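Local structure of suppressor of fused family protein (Neisseria gonorrhoeae, 3K5J) at residues A[51-55]-A[68-74]; A[75-81]-A[104-110]; A[114-120]-A[138-144]. The protein is of unknown function but resembles the N-terminal domain of human suppressor of fused, and may, like it, work through binding other proteins. All blocks are in the same frame, centred on the assembly; numbering follows the deposited sequence. Where two conformers were deposited one is given.

Contact 1: A[51-55]-A[68-74]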
loop_
_atom_site.group_PDB
_atom_site.type_symbol
_atom_site.label_atom_id
_atom_site.label_comp_id
_atom_site.label_asym_id
_atom_site.label_seq_id
_atom_site.Cartn_x
_atom_site.Cartn_y
_atom_site.Cartn_z
ATOM N N PRO A 51 -14.219 -1.595 -1.738
ATOM C CA PRO A 51 -13.167 -0.728 -2.231
ATOM C C PRO A 51 -12.381 -1.330 -3.381
ATOM O O PRO A 51 -12.632 -2.454 -3.778
ATOM C CB PRO A 51 -12.267 -0.570 -1.012
ATOM C CG PRO A 51 -12.353 -1.901 -0.334
ATOM C CD PRO A 51 -13.811 -2.323 -0.532
ATOM N N TRP A 52 -11.463 -0.530 -3.895
ATOM C CA TRP A 52 -10.532 -0.899 -4.939
ATOM C C TRP A 52 -9.191 -1.179 -4.255
ATOM O O TRP A 52 -8.797 -0.443 -3.360
ATOM C CB TRP A 52 -10.374 0.261 -5.884
ATOM C CG TRP A 52 -11.681 0.681 -6.515
ATOM C CD1 TRP A 52 -12.736 1.327 -5.922
ATOM C CD2 TRP A 52 -12.056 0.443 -7.851
ATOM N NE1 TRP A 52 -13.763 1.496 -6.819
ATOM C CE2 TRP A 52 -13.363 0.967 -8.024
ATOM C CE3 TRP A 52 -11.422 -0.147 -8.920
ATOM C CZ2 TRP A 52 -14.044 0.878 -9.238
ATOM C CZ3 TRP A 52 -12.071 -0.217 -10.118
ATOM C CH2 TRP A 52 -13.376 0.305 -10.271
ATOM N N VAL A 53 -8.507 -2.233 -4.660
ATOM C CA VAL A 53 -7.221 -2.546 -4.099
ATOM C C VAL A 53 -6.155 -2.512 -5.183
ATOM O O VAL A 53 -6.287 -3.147 -6.219
ATOM C CB VAL A 53 -7.182 -3.918 -3.379
ATOM C CG1 VAL A 53 -5.838 -4.137 -2.668
ATOM C CG2 VAL A 53 -8.358 -4.043 -2.406
ATOM N N TYR A 54 -5.074 -1.766 -4.927
ATOM C CA TYR A 54 -3.941 -1.631 -5.834
ATOM C C TYR A 54 -2.702 -2.247 -5.196
ATOM O O TYR A 54 -2.334 -1.851 -4.080
ATOM C CB TYR A 54 -3.672 -0.171 -6.157
ATOM C CG TYR A 54 -4.749 0.553 -6.981
ATOM C CD1 TYR A 54 -5.940 0.957 -6.401
ATOM C CD2 TYR A 54 -4.596 0.697 -8.351
ATOM C CE1 TYR A 54 -6.925 1.566 -7.158
ATOM C CE2 TYR A 54 -5.573 1.320 -9.116
ATOM C CZ TYR A 54 -6.738 1.760 -8.504
ATOM O OH TYR A 54 -7.712 2.362 -9.293
ATOM N N VAL A 55 -2.080 -3.211 -5.899
ATOM C CA VAL A 55 -1.036 -4.029 -5.324
ATOM C C VAL A 55 0.225 -3.976 -6.209
ATOM O O VAL A 55 0.134 -4.118 -7.428
ATOM C CB VAL A 55 -1.468 -5.529 -5.183
ATOM C CG1 VAL A 55 -0.347 -6.328 -4.454
ATOM C CG2 VAL A 55 -2.862 -5.659 -4.517
ATOM N N PHE A 68 0.322 -2.680 -0.805
ATOM C CA PHE A 68 -0.966 -2.399 -1.403
ATOM C C PHE A 68 -1.677 -1.235 -0.736
ATOM O O PHE A 68 -1.475 -0.944 0.451
ATOM C CB PHE A 68 -1.890 -3.646 -1.427
ATOM C CG PHE A 68 -2.269 -4.163 -0.098
ATOM C CD1 PHE A 68 -3.428 -3.682 0.521
ATOM C CD2 PHE A 68 -1.541 -5.137 0.532
ATOM C CE1 PHE A 68 -3.796 -4.138 1.779
ATOM C CE2 PHE A 68 -1.930 -5.602 1.775
ATOM C CZ PHE A 68 -3.046 -5.108 2.410
ATOM N N ILE A 69 -2.548 -0.606 -1.521
ATOM C CA ILE A 69 -3.382 0.540 -1.120
ATOM C C ILE A 69 -4.841 0.121 -1.282
ATOM O O ILE A 69 -5.215 -0.429 -2.351
ATOM C CB ILE A 69 -3.092 1.772 -1.994
ATOM C CG1 ILE A 69 -1.647 2.238 -1.860
ATOM C CG2 ILE A 69 -4.080 2.910 -1.686
ATOM C CD1 ILE A 69 -1.110 3.114 -2.998
ATOM N N ILE A 70 -5.636 0.389 -0.248
ATOM C CA ILE A 70 -7.091 0.157 -0.292
ATOM C C ILE A 70 -7.763 1.507 -0.512
ATOM O O ILE A 70 -7.606 2.417 0.294
ATOM C CB ILE A 70 -7.663 -0.548 0.975
ATOM C CG1 ILE A 70 -6.761 -1.687 1.470
ATOM C CG2 ILE A 70 -9.113 -0.981 0.737
ATOM C CD1 ILE A 70 -7.221 -2.284 2.811
ATOM N N SER A 71 -8.467 1.656 -1.631
ATOM C CA SER A 71 -8.984 2.954 -2.068
ATOM C C SER A 71 -10.496 2.977 -2.135
ATOM O O SER A 71 -11.115 2.047 -2.668
ATOM C CB SER A 71 -8.442 3.308 -3.444
ATOM O OG SER A 71 -8.772 4.625 -3.818
ATOM N N PRO A 72 -11.104 4.073 -1.664
ATOM C CA PRO A 72 -12.571 4.165 -1.758
ATOM C C PRO A 72 -13.124 4.281 -3.174
ATOM O O PRO A 72 -14.318 4.008 -3.408
ATOM C CB PRO A 72 -12.884 5.417 -0.898
ATOM C CG PRO A 72 -11.678 6.213 -0.899
ATOM C CD PRO A 72 -10.529 5.221 -0.933
ATOM N N PHE A 73 -12.290 4.717 -4.091
ATOM C CA PHE A 73 -12.680 4.872 -5.480
ATOM C C PHE A 73 -11.513 4.529 -6.399
ATOM O O PHE A 73 -10.347 4.476 -5.989
ATOM C CB PHE A 73 -13.203 6.308 -5.738
ATOM C CG PHE A 73 -12.262 7.413 -5.233
ATOM C CD1 PHE A 73 -11.131 7.789 -5.957
ATOM C CD2 PHE A 73 -12.545 8.087 -4.061
ATOM C CE1 PHE A 73 -10.279 8.822 -5.495
ATOM C CE2 PHE A 73 -11.678 9.091 -3.577
ATOM C CZ PHE A 73 -10.593 9.473 -4.299
ATOM N N GLU A 74 -11.851 4.283 -7.666
ATOM C CA GLU A 74 -10.870 4.039 -8.705
ATOM C C GLU A 74 -10.125 5.302 -8.994
ATOM O O GLU A 74 -10.724 6.387 -9.216
ATOM C CB GLU A 74 -11.584 3.592 -9.986
ATOM C CG GLU A 74 -10.666 3.209 -11.092
ATOM C CD GLU A 74 -11.378 2.672 -12.322
ATOM O OE1 GLU A 74 -12.563 3.019 -12.528
ATOM O OE2 GLU A 74 -10.732 1.883 -13.059
#
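Trp52 and Glu74 meet as a flat ring and a chain laid across it. The CB of Glu74 sits over the six-membered ring of Trp52, 3.5 Å from its centroid and 4° off the normal, a nearly vertical CH-pi contact. With CG anti to the backbone N (chi1 -175°) and the chain extended, the glutamate runs on across the same indole; the carboxylate and ring planes are only 17° apart, OE1 coming to 3.6 Å from CH2 of Trp52. Tyr54 approaches the same glutamate at about a right angle, its OH 3.6 Å from Glu74 CG. Gln42 NE2 on the adjoining strand 39-43 bonds to both that hydroxyl and Glu74 OE2, and Thr75 N also bonds to the hydroxyl.

Beneath these side chains is an antiparallel strand pair of the central mixed sheet, 52-55 against 68-71, with Trp52-Ser71 and Tyr54-Ile69 as hydrogen-bonded pairs. Ser71 N to Trp52 O, 2.7 Å, is the shortest of the four cross-strand bonds. Just beyond the Trp52-Ser71 pair, Ser71 OG bonds to Phe73 O at 2.7 Å, reaching a lone pair in the carbonyl plane and probably helping to hold the turn that carries Glu74 over the indole.

The sheet face bearing Val53, Val55, Phe68 and Ile70 is apolar. Here Pro51 and Ile70 lie side by side, CG to CG2 3.5 Å, while Val55 CG2 rests 3.8 Å from Phe68 CB.

Contact 2: A[75-81]-A[104-110]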
loop_
_atom_site.group_PDB
_atom_site.type_symbol
_atom_site.label_atom_id
_atom_site.label_comp_id
_atom_site.label_asym_id
_atom_site.label_seq_id
_atom_site.Cartn_x
_atom_site.Cartn_y
_atom_site.Cartn_z
ATOM N N THR A 75 -8.809 5.203 -9.047
ATOM C CA THR A 75 -7.980 6.330 -9.422
ATOM C C THR A 75 -6.581 5.873 -9.827
ATOM O O THR A 75 -5.956 5.116 -9.102
ATOM C CB THR A 75 -7.851 7.386 -8.323
ATOM O OG1 THR A 75 -6.915 8.368 -8.751
ATOM C CG2 THR A 75 -7.479 6.832 -6.974
ATOM N N PRO A 76 -6.059 6.401 -10.936
ATOM C CA PRO A 76 -4.706 6.086 -11.330
ATOM C C PRO A 76 -3.653 6.708 -10.415
ATOM O O PRO A 76 -2.454 6.386 -10.518
ATOM C CB PRO A 76 -4.621 6.650 -12.753
ATOM C CG PRO A 76 -5.545 7.733 -12.740
ATOM C CD PRO A 76 -6.706 7.261 -11.931
ATOM N N GLU A 77 -4.063 7.551 -9.482
ATOM C CA GLU A 77 -3.133 8.072 -8.500
ATOM C C GLU A 77 -2.332 6.947 -7.827
ATOM O O GLU A 77 -1.141 7.104 -7.521
ATOM C CB GLU A 77 -3.873 8.915 -7.455
ATOM C CG GLU A 77 -4.397 10.244 -8.022
ATOM C CD GLU A 77 -5.448 10.886 -7.120
ATOM O OE1 GLU A 77 -6.525 10.264 -6.939
ATOM O OE2 GLU A 77 -5.176 11.999 -6.611
ATOM N N HIS A 78 -3.000 5.838 -7.570
ATOM C CA HIS A 78 -2.325 4.759 -6.860
ATOM C C HIS A 78 -1.304 4.010 -7.707
ATOM O O HIS A 78 -0.309 3.484 -7.181
ATOM C CB HIS A 78 -3.348 3.810 -6.241
ATOM C CG HIS A 78 -4.298 4.517 -5.325
ATOM N ND1 HIS A 78 -3.868 5.428 -4.378
ATOM C CD2 HIS A 78 -5.649 4.476 -5.236
ATOM C CE1 HIS A 78 -4.933 5.887 -3.737
ATOM N NE2 HIS A 78 -6.025 5.340 -4.243
ATOM N N ILE A 79 -1.553 3.951 -9.012
ATOM C CA ILE A 79 -0.617 3.372 -9.936
ATOM C C ILE A 79 0.667 4.230 -9.949
ATOM O O ILE A 79 1.791 3.708 -9.854
ATOM C CB ILE A 79 -1.206 3.249 -11.373
ATOM C CG1 ILE A 79 -2.482 2.402 -11.341
ATOM C CG2 ILE A 79 -0.210 2.632 -12.297
ATOM C CD1 ILE A 79 -3.282 2.453 -12.646
ATOM N N GLU A 80 0.465 5.552 -10.001
ATOM C CA GLU A 80 1.558 6.512 -10.026
ATOM C C GLU A 80 2.372 6.429 -8.715
ATOM O O GLU A 80 3.616 6.402 -8.704
ATOM C CB GLU A 80 0.969 7.934 -10.207
ATOM C CG GLU A 80 0.181 8.183 -11.504
ATOM C CD GLU A 80 -0.905 9.281 -11.429
ATOM O OE1 GLU A 80 -1.030 10.012 -10.386
ATOM O OE2 GLU A 80 -1.672 9.380 -12.449
ATOM N N THR A 81 1.665 6.367 -7.601
ATOM C CA THR A 81 2.304 6.288 -6.269
ATOM C C THR A 81 3.149 5.031 -6.157
ATOM O O THR A 81 4.289 5.074 -5.709
ATOM C CB THR A 81 1.224 6.284 -5.157
ATOM O OG1 THR A 81 0.595 7.565 -5.163
ATOM C CG2 THR A 81 1.795 5.995 -3.805
ATOM N N ILE A 104 4.573 10.362 0.795
ATOM C CA ILE A 104 4.105 10.263 -0.579
ATOM C C ILE A 104 4.510 11.470 -1.407
ATOM O O ILE A 104 4.542 11.397 -2.645
ATOM C CB ILE A 104 2.537 10.094 -0.580
ATOM C CG1 ILE A 104 2.150 8.932 0.334
ATOM C CG2 ILE A 104 1.948 9.954 -1.975
ATOM C CD1 ILE A 104 0.622 8.860 0.606
ATOM N N GLY A 105 4.753 12.582 -0.729
ATOM C CA GLY A 105 5.163 13.835 -1.381
ATOM C C GLY A 105 4.003 14.638 -1.940
ATOM O O GLY A 105 4.211 15.644 -2.650
ATOM N N ARG A 106 2.790 14.178 -1.631
ATOM C CA ARG A 106 1.544 14.757 -2.049
ATOM C C ARG A 106 0.434 13.977 -1.335
ATOM O O ARG A 106 0.698 12.920 -0.774
ATOM C CB ARG A 106 1.385 14.650 -3.561
ATOM C CG ARG A 106 1.206 13.270 -4.066
ATOM C CD ARG A 106 1.086 13.317 -5.575
ATOM N NE ARG A 106 0.684 12.026 -6.103
ATOM C CZ ARG A 106 0.670 11.713 -7.382
ATOM N NH1 ARG A 106 1.133 12.619 -8.299
ATOM N NH2 ARG A 106 0.244 10.477 -7.714
ATOM N N PRO A 107 -0.812 14.473 -1.362
ATOM C CA PRO A 107 -1.893 13.699 -0.791
ATOM C C PRO A 107 -2.068 12.359 -1.482
ATOM O O PRO A 107 -1.935 12.260 -2.710
ATOM C CB PRO A 107 -3.102 14.585 -0.991
ATOM C CG PRO A 107 -2.517 15.968 -1.050
ATOM C CD PRO A 107 -1.264 15.800 -1.822
ATOM N N TRP A 108 -2.442 11.340 -0.724
ATOM C CA TRP A 108 -2.561 9.994 -1.327
ATOM C C TRP A 108 -3.619 9.954 -2.430
ATOM O O TRP A 108 -3.458 9.238 -3.400
ATOM C CB TRP A 108 -2.818 8.926 -0.259
ATOM C CG TRP A 108 -4.140 8.917 0.402
ATOM C CD1 TRP A 108 -4.703 9.912 1.171
ATOM C CD2 TRP A 108 -5.084 7.822 0.426
ATOM N NE1 TRP A 108 -5.923 9.499 1.655
ATOM C CE2 TRP A 108 -6.178 8.222 1.221
ATOM C CE3 TRP A 108 -5.095 6.527 -0.124
ATOM C CZ2 TRP A 108 -7.284 7.382 1.436
ATOM C CZ3 TRP A 108 -6.155 5.703 0.112
ATOM C CH2 TRP A 108 -7.270 6.139 0.847
ATOM N N VAL A 109 -4.722 10.689 -2.205
ATOM C CA VAL A 109 -5.677 11.036 -3.250
ATOM C C VAL A 109 -5.914 12.561 -3.120
ATOM O O VAL A 109 -5.860 13.120 -2.006
ATOM C CB VAL A 109 -6.964 10.233 -3.182
ATOM C CG1 VAL A 109 -6.717 8.740 -3.356
ATOM C CG2 VAL A 109 -7.722 10.440 -1.890
ATOM N N GLU A 110 -6.190 13.203 -4.263
ATOM C CA GLU A 110 -6.204 14.682 -4.391
ATOM C C GLU A 110 -6.893 15.404 -3.253
ATOM O O GLU A 110 -6.342 16.382 -2.735
ATOM C CB GLU A 110 -6.878 15.139 -5.723
ATOM C CG GLU A 110 -6.825 16.698 -5.995
ATOM C CD GLU A 110 -7.807 17.152 -7.079
ATOM O OE1 GLU A 110 -8.556 16.314 -7.648
ATOM O OE2 GLU A 110 -7.844 18.374 -7.359
HETATM O O HOH W 1 -1.683 7.093 -3.666
HETATM O O HOH W 2 -1.127 10.273 -5.257
#
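The first turn of helix 77-91 packs here on the irregular loop that joins strand 101-103 to strand 116-120, and the carboxylate of Glu77 joins the two. Its OE2 accepts from Glu110 N at 2.8 Å, on the syn side but with a bent N-H...O angle of 131°. Its OE1 is met on the anti side by Thr75 OG1, 2.7 Å away, so each oxygen has a donor and the rotation of the group is fixed. The same Thr75 OG1 accepts from Glu77 N, a capping bond in the turn that leads into the helix: one hydroxyl serves the backbone and the side chain of Glu77 together.

One turn on, Glu80 and Arg106 form a salt bridge, OE1 to NH2 3.0 Å. The glutamate uses its anti lone pair, and the two planes stand 72° apart, the side chains crossing at about a right angle, so this is a single-atom grip and not a flat two-pronged pair. Arg106 reaches it through a chain extended from CG to NE.

Two waters link helix and loop. One molecule is hydrogen-bonded to His78 ND1, 2.8 Å away, and donates to both Thr81 OG1 and Trp108 O; a second accepts from Arg106 NE at 2.7 Å and donates, over longer distances, to the same two oxygens. Thr81 OG1 in turn donates to Glu77 O, from the opposite face to Thr81 N.

Deeper in, the CE1 corner of His78 is 3.4 Å from Val109 CG1 and 3.7 Å from Trp108 CE3. The His78 and Trp108 rings meet obliquely, planes at 32°, while His78 NE2 is hydrogen-bonded to Ser71 OG on strand 65-71.

Contact 3: A[114-120]-A[138-144]. With SO4 (sulfate ion), chain E; SO4 (sulfate ion), chain D.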
loop_
_atom_site.group_PDB
_atom_site.type_symbol
_atom_site.label_atom_id
_atom_site.label_comp_id
_atom_site.label_asym_id
_atom_site.label_seq_id
_atom_site.Cartn_x
_atom_site.Cartn_y
_atom_site.Cartn_z
ATOM N N PHE A 114 -4.028 13.608 3.741
ATOM C CA PHE A 114 -3.067 12.608 4.243
ATOM C C PHE A 114 -1.976 12.404 3.189
ATOM O O PHE A 114 -2.289 12.074 2.036
ATOM C CB PHE A 114 -3.753 11.302 4.615
ATOM C CG PHE A 114 -5.009 11.459 5.422
ATOM C CD1 PHE A 114 -5.211 12.543 6.289
ATOM C CD2 PHE A 114 -5.985 10.502 5.366
ATOM C CE1 PHE A 114 -6.403 12.667 6.994
ATOM C CE2 PHE A 114 -7.154 10.620 6.116
ATOM C CZ PHE A 114 -7.349 11.720 6.917
ATOM N N ARG A 115 -0.727 12.621 3.591
ATOM C CA ARG A 115 0.434 12.599 2.701
ATOM C C ARG A 115 1.445 11.524 3.069
ATOM O O ARG A 115 2.539 11.504 2.506
ATOM C CB ARG A 115 1.164 13.945 2.804
ATOM C CG ARG A 115 0.299 15.157 2.569
ATOM C CD ARG A 115 1.098 16.448 2.898
ATOM N NE ARG A 115 2.125 16.716 1.894
ATOM C CZ ARG A 115 1.905 17.318 0.733
ATOM N NH1 ARG A 115 0.724 17.834 0.433
ATOM N NH2 ARG A 115 2.908 17.483 -0.081
ATOM N N HIS A 116 1.100 10.656 4.018
ATOM C CA HIS A 116 1.974 9.580 4.459
ATOM C C HIS A 116 1.209 8.278 4.552
ATOM O O HIS A 116 0.042 8.273 4.916
ATOM C CB HIS A 116 2.569 9.869 5.850
ATOM C CG HIS A 116 3.370 11.122 5.928
ATOM N ND1 HIS A 116 2.762 12.339 6.134
ATOM C CD2 HIS A 116 4.709 11.354 5.842
ATOM C CE1 HIS A 116 3.702 13.274 6.173
ATOM N NE2 HIS A 116 4.888 12.708 6.003
ATOM N N PHE A 117 1.935 7.186 4.370
ATOM C CA PHE A 117 1.471 5.848 4.727
ATOM C C PHE A 117 2.301 5.318 5.880
ATOM O O PHE A 117 3.465 5.620 5.979
ATOM C CB PHE A 117 1.679 4.863 3.564
ATOM C CG PHE A 117 0.923 5.184 2.282
ATOM C CD1 PHE A 117 -0.475 5.248 2.255
ATOM C CD2 PHE A 117 1.603 5.276 1.076
ATOM C CE1 PHE A 117 -1.152 5.451 1.081
ATOM C CE2 PHE A 117 0.927 5.495 -0.096
ATOM C CZ PHE A 117 -0.455 5.584 -0.095
ATOM N N LEU A 118 1.669 4.511 6.701
ATOM C CA LEU A 118 2.339 3.644 7.662
ATOM C C LEU A 118 2.345 2.217 7.126
ATOM O O LEU A 118 1.288 1.666 6.821
ATOM C CB LEU A 118 1.632 3.638 8.999
ATOM C CG LEU A 118 2.180 2.724 10.119
ATOM C CD1 LEU A 118 3.642 3.077 10.466
ATOM C CD2 LEU A 118 1.256 2.674 11.355
ATOM N N ILE A 119 3.536 1.658 6.946
ATOM C CA ILE A 119 3.692 0.277 6.410
ATOM C C ILE A 119 3.242 -0.667 7.525
ATOM O O ILE A 119 3.838 -0.698 8.610
ATOM C CB ILE A 119 5.123 -0.022 5.940
ATOM C CG1 ILE A 119 5.526 0.944 4.808
ATOM C CG2 ILE A 119 5.198 -1.476 5.496
ATOM C CD1 ILE A 119 6.949 0.878 4.355
ATOM N N SER A 120 2.165 -1.380 7.255
ATOM C CA SER A 120 1.448 -2.179 8.235
ATOM C C SER A 120 1.214 -3.624 7.823
ATOM O O SER A 120 1.219 -3.942 6.630
ATOM C CB SER A 120 0.098 -1.525 8.510
ATOM O OG SER A 120 0.237 -0.170 8.916
ATOM N N PHE A 138 2.341 -6.157 2.450
ATOM C CA PHE A 138 2.123 -5.148 3.475
ATOM C C PHE A 138 1.170 -4.058 3.002
ATOM O O PHE A 138 1.145 -3.682 1.836
ATOM C CB PHE A 138 3.463 -4.501 3.945
ATOM C CG PHE A 138 4.421 -5.438 4.621
ATOM C CD1 PHE A 138 4.012 -6.606 5.227
ATOM C CD2 PHE A 138 5.764 -5.163 4.571
ATOM C CE1 PHE A 138 4.936 -7.411 5.862
ATOM C CE2 PHE A 138 6.699 -6.008 5.181
ATOM C CZ PHE A 138 6.255 -7.132 5.809
ATOM N N TRP A 139 0.425 -3.517 3.963
ATOM C CA TRP A 139 -0.598 -2.497 3.749
ATOM C C TRP A 139 -0.032 -1.099 3.936
ATOM O O TRP A 139 0.591 -0.783 4.954
ATOM C CB TRP A 139 -1.702 -2.752 4.767
ATOM C CG TRP A 139 -2.844 -1.852 4.768
ATOM C CD1 TRP A 139 -3.346 -1.161 3.720
ATOM C CD2 TRP A 139 -3.745 -1.646 5.851
ATOM N NE1 TRP A 139 -4.492 -0.499 4.079
ATOM C CE2 TRP A 139 -4.761 -0.785 5.389
ATOM C CE3 TRP A 139 -3.792 -2.081 7.173
ATOM C CZ2 TRP A 139 -5.823 -0.388 6.193
ATOM C CZ3 TRP A 139 -4.826 -1.672 7.979
ATOM C CH2 TRP A 139 -5.824 -0.845 7.488
ATOM N N LEU A 140 -0.202 -0.270 2.917
ATOM C CA LEU A 140 0.081 1.157 2.992
ATOM C C LEU A 140 -1.163 1.884 3.569
ATOM O O LEU A 140 -2.091 2.217 2.840
ATOM C CB LEU A 140 0.442 1.671 1.609
ATOM C CG LEU A 140 1.743 1.153 1.002
ATOM C CD1 LEU A 140 1.897 1.551 -0.442
ATOM C CD2 LEU A 140 2.943 1.536 1.844
ATOM N N LEU A 141 -1.145 2.103 4.876
ATOM C CA LEU A 141 -2.276 2.673 5.592
ATOM C C LEU A 141 -2.112 4.206 5.636
ATOM O O LEU A 141 -1.129 4.693 6.202
ATOM C CB LEU A 141 -2.289 2.117 7.019
ATOM C CG LEU A 141 -3.189 2.817 8.041
ATOM C CD1 LEU A 141 -4.639 2.844 7.543
ATOM C CD2 LEU A 141 -3.049 2.124 9.402
ATOM N N PRO A 142 -3.040 4.981 5.040
ATOM C CA PRO A 142 -2.876 6.446 5.148
ATOM C C PRO A 142 -3.001 6.946 6.575
ATOM O O PRO A 142 -3.892 6.506 7.316
ATOM C CB PRO A 142 -4.005 7.005 4.272
ATOM C CG PRO A 142 -4.533 5.859 3.492
ATOM C CD PRO A 142 -4.225 4.605 4.261
ATOM N N ILE A 143 -2.084 7.846 6.966
ATOM C CA ILE A 143 -2.141 8.441 8.285
ATOM C C ILE A 143 -2.154 9.965 8.169
ATOM O O ILE A 143 -1.724 10.520 7.167
ATOM C CB ILE A 143 -0.967 7.970 9.194
ATOM C CG1 ILE A 143 0.387 8.461 8.730
ATOM C CG2 ILE A 143 -0.968 6.405 9.350
ATOM C CD1 ILE A 143 1.571 8.160 9.711
ATOM N N THR A 144 -2.708 10.625 9.195
ATOM C CA THR A 144 -2.863 12.071 9.132
ATOM C C THR A 144 -1.483 12.717 9.355
ATOM O O THR A 144 -0.539 12.079 9.846
ATOM C CB THR A 144 -3.853 12.579 10.179
ATOM O OG1 THR A 144 -3.226 12.540 11.460
ATOM C CG2 THR A 144 -5.178 11.788 10.174
HETATM S S SO4 E . 9.280 12.561 6.286
HETATM O O1 SO4 E . 9.198 13.915 6.864
HETATM O O2 SO4 E . 10.325 11.897 7.048
HETATM O O3 SO4 E . 7.953 11.897 6.490
HETATM O O4 SO4 E . 9.714 12.661 4.880
HETATM S S SO4 D . -4.816 16.697 11.078
HETATM O O1 SO4 D . -4.710 17.922 11.833
HETATM O O2 SO4 D . -3.619 15.944 11.174
HETATM O O3 SO4 D . -5.926 15.956 11.732
HETATM O O4 SO4 D . -5.199 16.961 9.670
HETATM O O HOH W 3 -0.087 12.728 6.370
#
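The ring of Phe117 lies against Leu140, diagonally across an antiparallel strand pair, 116-120 against 138-143, that belongs to the same mixed sheet as strand 65-71. The short segments diverge from strict antiparallel, their directions 143° apart. Leu118-Leu141 and Ser120-Trp139 are hydrogen-bonded pairs, Leu118 N reaching Leu141 O at 2.8 Å and Leu141 N returning to Leu118 O at 3.1 Å.

Apolar packing divides between the two faces. On one, Leu140 CB lies over the Phe117 ring, 3.7 Å from the centroid in a CH-pi contact, and Ile119 runs alongside Leu140. On the other, Ile143 CG2 meets Leu118 CB at 3.8 Å. The first torsion of Ile143 (chi1 67°) places CG1 between the backbone N and the carbonyl carbon and turns CG2 to that leucine. Phe163 of helix 156-166 packs on this face against Leu118, Leu141 and Ile143. Before His116, Phe114 lies beside Thr144, CE1 to CG2 3.5 Å.

Polar contacts gather round His116 and Thr144. Thr144 is the N-cap of helix 145-150, and its OG1 also bonds to Ser177 OG. His116 NE2 makes a weak bond to a sulfate probably from the crystallisation liquor, while a water in the plane of the imidazole, 2.9 Å from His116 ND1, accepts from Arg115 N and donates to Ile143 O.

From the N terminus, contact 1 comes first: strand 52-57 returns through the short helix 60-63 to strand 65-71, closing a local loop. A short connection, 72-76, then leads into helix 77-91, and contact 2 closes the longer excursion through that helix and strand 101-103. Contact 3 pairs strand 116-120 with strand 135-143, closing the connection through helix 127-130 and strand 131-132. The three closures run in series, none nested or crossed, yet meet in space. Backbone bonds of Phe68 to Phe138 and Leu140 set strands 65-71 and 135-143 in parallel, uniting contacts 1 and 3 in one sheet. Contact 2 joins both, through Ser71 and Tyr54 and through Trp108-Phe114 and Ile104-Arg115 backbone bonds.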